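Local coordinates for protein succinyl-CoA ligase (ADP-forming) subunit alpha (Methanosaeta concilii, PDB 6HXI) that belongs to the succinyl-CoA synthetase superfamily, carries a citrate-synthase-like C-terminal domain and binds coenzyme A, at residues 185-197 with 306-318. Sequence-based numbering, arbitrary orientation.
Sequences AFNIISRNSDGIY and DDYGEMVRQVYDM
Two neighbouring helices laid over one face of a mixed, largely parallel beta-sheet, 179-192 and 308-322, show how a glycine lets helices approach closely. Ile-188 and Asn-192 face Gly-309, and the axes of the short segments pass 8.6 Å apart at a crossing angle of -40°. CG2 of Ile-188, the branch anti to the backbone N, rests 3.4 Å from Gly-309 CA and also reaches the edge of the Tyr-308 ring. Asn-192 acts as a knob in a hole formed by Gly-309, Glu-310, Val-312 and Arg-313. Its CG lies 3.2 Å from Gly-309 O, yet no hydrogen bond crosses between the segments; instead ND2 turns back to donate to Ile-188 O (3.0 Å, N-H...O angle 156°), which fixes the rotation of the amide. On the outer side, the extended side chain of Arg-313 crosses that of Asn-192 at about a right angle, with its CD 3.5 Å from Asn-192 OD1. Beneath, Ile-189 CG1 packs on Val-312 CG2, while Ile-189 also touches Phe-174 and Val-312 touches Met-227, both on strands of the sheet.

Further along the chain, an ST turn at Ser-193 ties the backbone down: OG gives a bond to Ile-189 O and receives one from Gly-195 N. Tyr-316 then lies against this turn, with Ser-193 CA over its face in a CH-pi contact, 3.8 Å from the ring centroid. The carboxylate of Asp-194, whose OD1 accepts from Cys-171 N, is linked to the same tyrosine through one water, which donates to Asp-194 OD2 (2.7 Å) and accepts from Tyr-316 OH (2.9 Å).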
loop_
_atom_site.group_PDB
_atom_site.type_symbol
_atom_site.label_atom_id
_atom_site.label_comp_id
_atom_site.label_asym_id
_atom_site.label_seq_id
_atom_site.Cartn_x
_atom_site.Cartn_y
_atom_site.Cartn_z
ATOM N N ALA B 185 -12.968 37.733 45.668
ATOM C CA ALA B 185 -12.299 38.171 46.908
ATOM C C ALA B 185 -10.829 38.502 46.662
ATOM O O ALA B 185 -10.358 39.485 47.192
ATOM C CB ALA B 185 -12.423 37.114 47.991
ATOM N N PHE B 186 -10.125 37.716 45.832
ATOM C CA PHE B 186 -8.728 37.991 45.464
ATOM C C PHE B 186 -8.601 39.397 44.838
ATOM O O PHE B 186 -7.701 40.163 45.213
ATOM C CB PHE B 186 -8.180 36.897 44.521
ATOM C CG PHE B 186 -7.868 35.568 45.187
ATOM C CD1 PHE B 186 -7.780 35.463 46.579
ATOM C CD2 PHE B 186 -7.655 34.427 44.429
ATOM C CE1 PHE B 186 -7.507 34.234 47.194
ATOM C CE2 PHE B 186 -7.369 33.202 45.047
ATOM C CZ PHE B 186 -7.275 33.124 46.422
ATOM N N ASN B 187 -9.567 39.754 43.960
ATOM C CA ASN B 187 -9.660 41.061 43.315
ATOM C C ASN B 187 -9.965 42.159 44.342
ATOM O O ASN B 187 -9.294 43.194 44.332
ATOM C CB ASN B 187 -10.708 41.043 42.203
ATOM C CG ASN B 187 -10.990 42.388 41.572
ATOM O OD1 ASN B 187 -12.048 42.983 41.790
ATOM N ND2 ASN B 187 -10.059 42.887 40.770
ATOM N N ILE B 188 -10.980 41.940 45.212
ATOM C CA ILE B 188 -11.398 42.879 46.255
ATOM C C ILE B 188 -10.192 43.225 47.142
ATOM O O ILE B 188 -9.829 44.397 47.248
ATOM C CB ILE B 188 -12.594 42.301 47.094
ATOM C CG1 ILE B 188 -13.898 42.062 46.252
ATOM C CG2 ILE B 188 -12.888 43.145 48.341
ATOM C CD1 ILE B 188 -14.664 43.271 45.744
ATOM N N ILE B 189 -9.556 42.192 47.735
ATOM C CA ILE B 189 -8.420 42.266 48.672
ATOM C C ILE B 189 -7.170 42.950 48.057
ATOM O O ILE B 189 -6.558 43.787 48.730
ATOM C CB ILE B 189 -8.132 40.851 49.264
ATOM C CG1 ILE B 189 -9.265 40.450 50.246
ATOM C CG2 ILE B 189 -6.758 40.763 49.929
ATOM C CD1 ILE B 189 -9.514 38.967 50.407
ATOM N N SER B 190 -6.811 42.627 46.803
ATOM C CA SER B 190 -5.665 43.241 46.121
ATOM C C SER B 190 -5.845 44.759 45.944
ATOM O O SER B 190 -4.853 45.501 45.897
ATOM C CB SER B 190 -5.441 42.605 44.757
ATOM O OG SER B 190 -6.451 42.991 43.842
ATOM N N ARG B 191 -7.102 45.205 45.824
ATOM C CA ARG B 191 -7.447 46.617 45.633
ATOM C C ARG B 191 -7.536 47.392 46.958
ATOM O O ARG B 191 -7.495 48.623 46.957
ATOM C CB ARG B 191 -8.782 46.736 44.879
ATOM C CG ARG B 191 -8.722 46.387 43.407
ATOM C CD ARG B 191 -10.071 46.617 42.780
ATOM N NE ARG B 191 -10.042 46.387 41.338
ATOM C CZ ARG B 191 -11.067 46.602 40.518
ATOM N NH1 ARG B 191 -10.947 46.361 39.218
ATOM N NH2 ARG B 191 -12.222 47.060 40.992
ATOM N N ASN B 192 -7.683 46.680 48.078
ATOM C CA ASN B 192 -7.881 47.288 49.384
ATOM C C ASN B 192 -6.814 46.922 50.438
ATOM O O ASN B 192 -6.960 47.278 51.608
ATOM C CB ASN B 192 -9.296 46.948 49.876
ATOM C CG ASN B 192 -10.395 47.637 49.083
ATOM O OD1 ASN B 192 -10.682 48.825 49.265
ATOM N ND2 ASN B 192 -11.057 46.902 48.210
ATOM N N SER B 193 -5.730 46.261 50.022
ATOM C CA SER B 193 -4.604 45.879 50.888
ATOM C C SER B 193 -3.386 45.542 50.025
ATOM O O SER B 193 -3.385 45.863 48.829
ATOM C CB SER B 193 -4.981 44.689 51.772
ATOM O OG SER B 193 -5.109 43.491 51.033
ATOM N N ASP B 194 -2.366 44.861 50.609
ATOM C CA ASP B 194 -1.209 44.395 49.834
ATOM C C ASP B 194 -1.501 43.035 49.179
ATOM O O ASP B 194 -0.615 42.410 48.605
ATOM C CB ASP B 194 0.100 44.392 50.639
ATOM C CG ASP B 194 0.114 43.646 51.963
ATOM O OD1 ASP B 194 -0.917 43.012 52.307
ATOM O OD2 ASP B 194 1.150 43.709 52.668
ATOM N N GLY B 195 -2.759 42.608 49.270
ATOM C CA GLY B 195 -3.235 41.370 48.676
ATOM C C GLY B 195 -3.132 40.163 49.580
ATOM O O GLY B 195 -2.636 40.254 50.707
ATOM N N ILE B 196 -3.609 39.029 49.084
ATOM C CA ILE B 196 -3.541 37.780 49.831
ATOM C C ILE B 196 -2.121 37.217 49.896
ATOM O O ILE B 196 -1.328 37.361 48.969
ATOM C CB ILE B 196 -4.545 36.674 49.347
ATOM C CG1 ILE B 196 -4.274 36.213 47.907
ATOM C CG2 ILE B 196 -5.999 37.085 49.524
ATOM C CD1 ILE B 196 -3.903 34.772 47.745
ATOM N N TYR B 197 -1.833 36.549 51.003
ATOM C CA TYR B 197 -0.654 35.732 51.177
ATOM C C TYR B 197 -1.146 34.352 50.656
ATOM O O TYR B 197 -0.550 33.780 49.744
ATOM C CB TYR B 197 -0.272 35.633 52.665
ATOM C CG TYR B 197 0.891 34.700 52.910
ATOM C CD1 TYR B 197 0.688 33.335 53.095
ATOM C CD2 TYR B 197 2.200 35.174 52.920
ATOM C CE1 TYR B 197 1.760 32.458 53.257
ATOM C CE2 TYR B 197 3.279 34.310 53.104
ATOM C CZ TYR B 197 3.052 32.953 53.283
ATOM O OH TYR B 197 4.104 32.090 53.483
ATOM N N ASP B 306 -21.237 44.621 49.696
ATOM C CA ASP B 306 -20.770 45.833 49.018
ATOM C C ASP B 306 -19.621 46.536 49.754
ATOM O O ASP B 306 -18.667 46.993 49.101
ATOM C CB ASP B 306 -21.936 46.801 48.798
ATOM C CG ASP B 306 -22.848 46.352 47.678
ATOM O OD1 ASP B 306 -23.583 45.362 47.874
ATOM O OD2 ASP B 306 -22.795 46.961 46.591
ATOM N N ASP B 307 -19.693 46.599 51.108
ATOM C CA ASP B 307 -18.611 47.214 51.866
ATOM C C ASP B 307 -17.610 46.172 52.474
ATOM O O ASP B 307 -17.005 46.471 53.496
ATOM C CB ASP B 307 -19.128 48.230 52.913
ATOM C CG ASP B 307 -20.241 47.769 53.830
ATOM O OD1 ASP B 307 -21.291 47.320 53.313
ATOM O OD2 ASP B 307 -20.114 47.970 55.058
ATOM N N TYR B 308 -17.367 44.993 51.804
ATOM C CA TYR B 308 -16.364 44.002 52.263
ATOM C C TYR B 308 -14.946 44.592 52.109
ATOM O O TYR B 308 -14.198 44.645 53.086
ATOM C CB TYR B 308 -16.477 42.639 51.514
ATOM C CG TYR B 308 -15.716 41.507 52.180
ATOM C CD1 TYR B 308 -14.368 41.284 51.902
ATOM C CD2 TYR B 308 -16.334 40.677 53.109
ATOM C CE1 TYR B 308 -13.659 40.257 52.525
ATOM C CE2 TYR B 308 -15.638 39.639 53.734
ATOM C CZ TYR B 308 -14.302 39.433 53.435
ATOM O OH TYR B 308 -13.624 38.414 54.052
ATOM N N GLY B 309 -14.604 45.028 50.894
ATOM C CA GLY B 309 -13.308 45.621 50.572
ATOM C C GLY B 309 -12.987 46.819 51.435
ATOM O O GLY B 309 -11.842 46.989 51.865
ATOM N N GLU B 310 -14.000 47.636 51.732
ATOM C CA GLU B 310 -13.788 48.800 52.589
ATOM C C GLU B 310 -13.340 48.371 54.001
ATOM O O GLU B 310 -12.377 48.930 54.525
ATOM C CB GLU B 310 -14.997 49.744 52.582
ATOM C CG GLU B 310 -14.830 51.005 53.434
ATOM C CD GLU B 310 -13.495 51.743 53.393
ATOM O OE1 GLU B 310 -13.037 52.178 54.476
ATOM O OE2 GLU B 310 -12.909 51.891 52.292
ATOM N N MET B 311 -13.978 47.326 54.569
ATOM C CA MET B 311 -13.601 46.771 55.873
ATOM C C MET B 311 -12.150 46.223 55.798
ATOM O O MET B 311 -11.359 46.448 56.716
ATOM C CB MET B 311 -14.603 45.688 56.304
ATOM C CG MET B 311 -14.486 45.284 57.756
ATOM S SD MET B 311 -14.583 46.648 58.947
ATOM C CE MET B 311 -16.285 47.195 58.702
ATOM N N VAL B 312 -11.796 45.574 54.669
ATOM C CA VAL B 312 -10.435 45.076 54.407
ATOM C C VAL B 312 -9.459 46.280 54.440
ATOM O O VAL B 312 -8.447 46.215 55.131
ATOM C CB VAL B 312 -10.356 44.248 53.079
ATOM C CG1 VAL B 312 -8.921 44.073 52.593
ATOM C CG2 VAL B 312 -11.029 42.895 53.241
ATOM N N ARG B 313 -9.804 47.378 53.726
ATOM C CA ARG B 313 -9.033 48.625 53.643
ATOM C C ARG B 313 -8.810 49.235 55.023
ATOM O O ARG B 313 -7.701 49.679 55.313
ATOM C CB ARG B 313 -9.728 49.639 52.715
ATOM C CG ARG B 313 -8.898 50.860 52.347
ATOM C CD ARG B 313 -9.467 51.508 51.104
ATOM N NE ARG B 313 -8.659 52.632 50.631
ATOM C CZ ARG B 313 -8.468 52.937 49.349
ATOM N NH1 ARG B 313 -9.005 52.186 48.392
ATOM N NH2 ARG B 313 -7.734 53.990 49.013
ATOM N N GLN B 314 -9.855 49.217 55.871
ATOM C CA GLN B 314 -9.839 49.757 57.227
ATOM C C GLN B 314 -8.889 48.980 58.133
ATOM O O GLN B 314 -8.120 49.597 58.867
ATOM C CB GLN B 314 -11.257 49.772 57.811
ATOM C CG GLN B 314 -12.012 51.063 57.549
ATOM C CD GLN B 314 -13.442 50.961 58.008
ATOM O OE1 GLN B 314 -14.355 50.830 57.194
ATOM N NE2 GLN B 314 -13.661 50.971 59.324
ATOM N N VAL B 315 -8.958 47.637 58.082
ATOM C CA VAL B 315 -8.129 46.744 58.891
ATOM C C VAL B 315 -6.658 46.771 58.432
ATOM O O VAL B 315 -5.765 46.773 59.282
ATOM C CB VAL B 315 -8.715 45.316 58.970
ATOM C CG1 VAL B 315 -7.782 44.380 59.714
ATOM C CG2 VAL B 315 -10.085 45.328 59.643
ATOM N N TYR B 316 -6.412 46.808 57.099
ATOM C CA TYR B 316 -5.067 46.894 56.535
ATOM C C TYR B 316 -4.412 48.224 56.966
ATOM O O TYR B 316 -3.294 48.203 57.484
ATOM C CB TYR B 316 -5.081 46.707 54.993
ATOM C CG TYR B 316 -3.744 46.957 54.318
ATOM C CD1 TYR B 316 -2.742 45.987 54.324
ATOM C CD2 TYR B 316 -3.482 48.162 53.669
ATOM C CE1 TYR B 316 -1.498 46.228 53.737
ATOM C CE2 TYR B 316 -2.241 48.416 53.085
ATOM C CZ TYR B 316 -1.253 47.445 53.119
ATOM O OH TYR B 316 -0.031 47.690 52.533
ATOM N N ASP B 317 -5.130 49.359 56.807
ATOM C CA ASP B 317 -4.651 50.694 57.190
ATOM C C ASP B 317 -4.250 50.741 58.655
ATOM O O ASP B 317 -3.235 51.349 58.978
ATOM C CB ASP B 317 -5.686 51.787 56.869
ATOM C CG ASP B 317 -5.758 52.202 55.402
ATOM O OD1 ASP B 317 -5.005 51.626 54.573
ATOM O OD2 ASP B 317 -6.578 53.089 55.076
ATOM N N MET B 318 -5.019 50.074 59.531
ATOM C CA MET B 318 -4.745 49.962 60.962
ATOM C C MET B 318 -3.415 49.220 61.191
ATOM O O MET B 318 -2.638 49.637 62.047
ATOM C CB MET B 318 -5.917 49.253 61.650
ATOM C CG MET B 318 -5.667 48.858 63.088
ATOM S SD MET B 318 -7.027 47.832 63.708
ATOM C CE MET B 318 -6.600 46.244 63.019
HETATM O O HOH W 1 2.382 46.083 52.407
#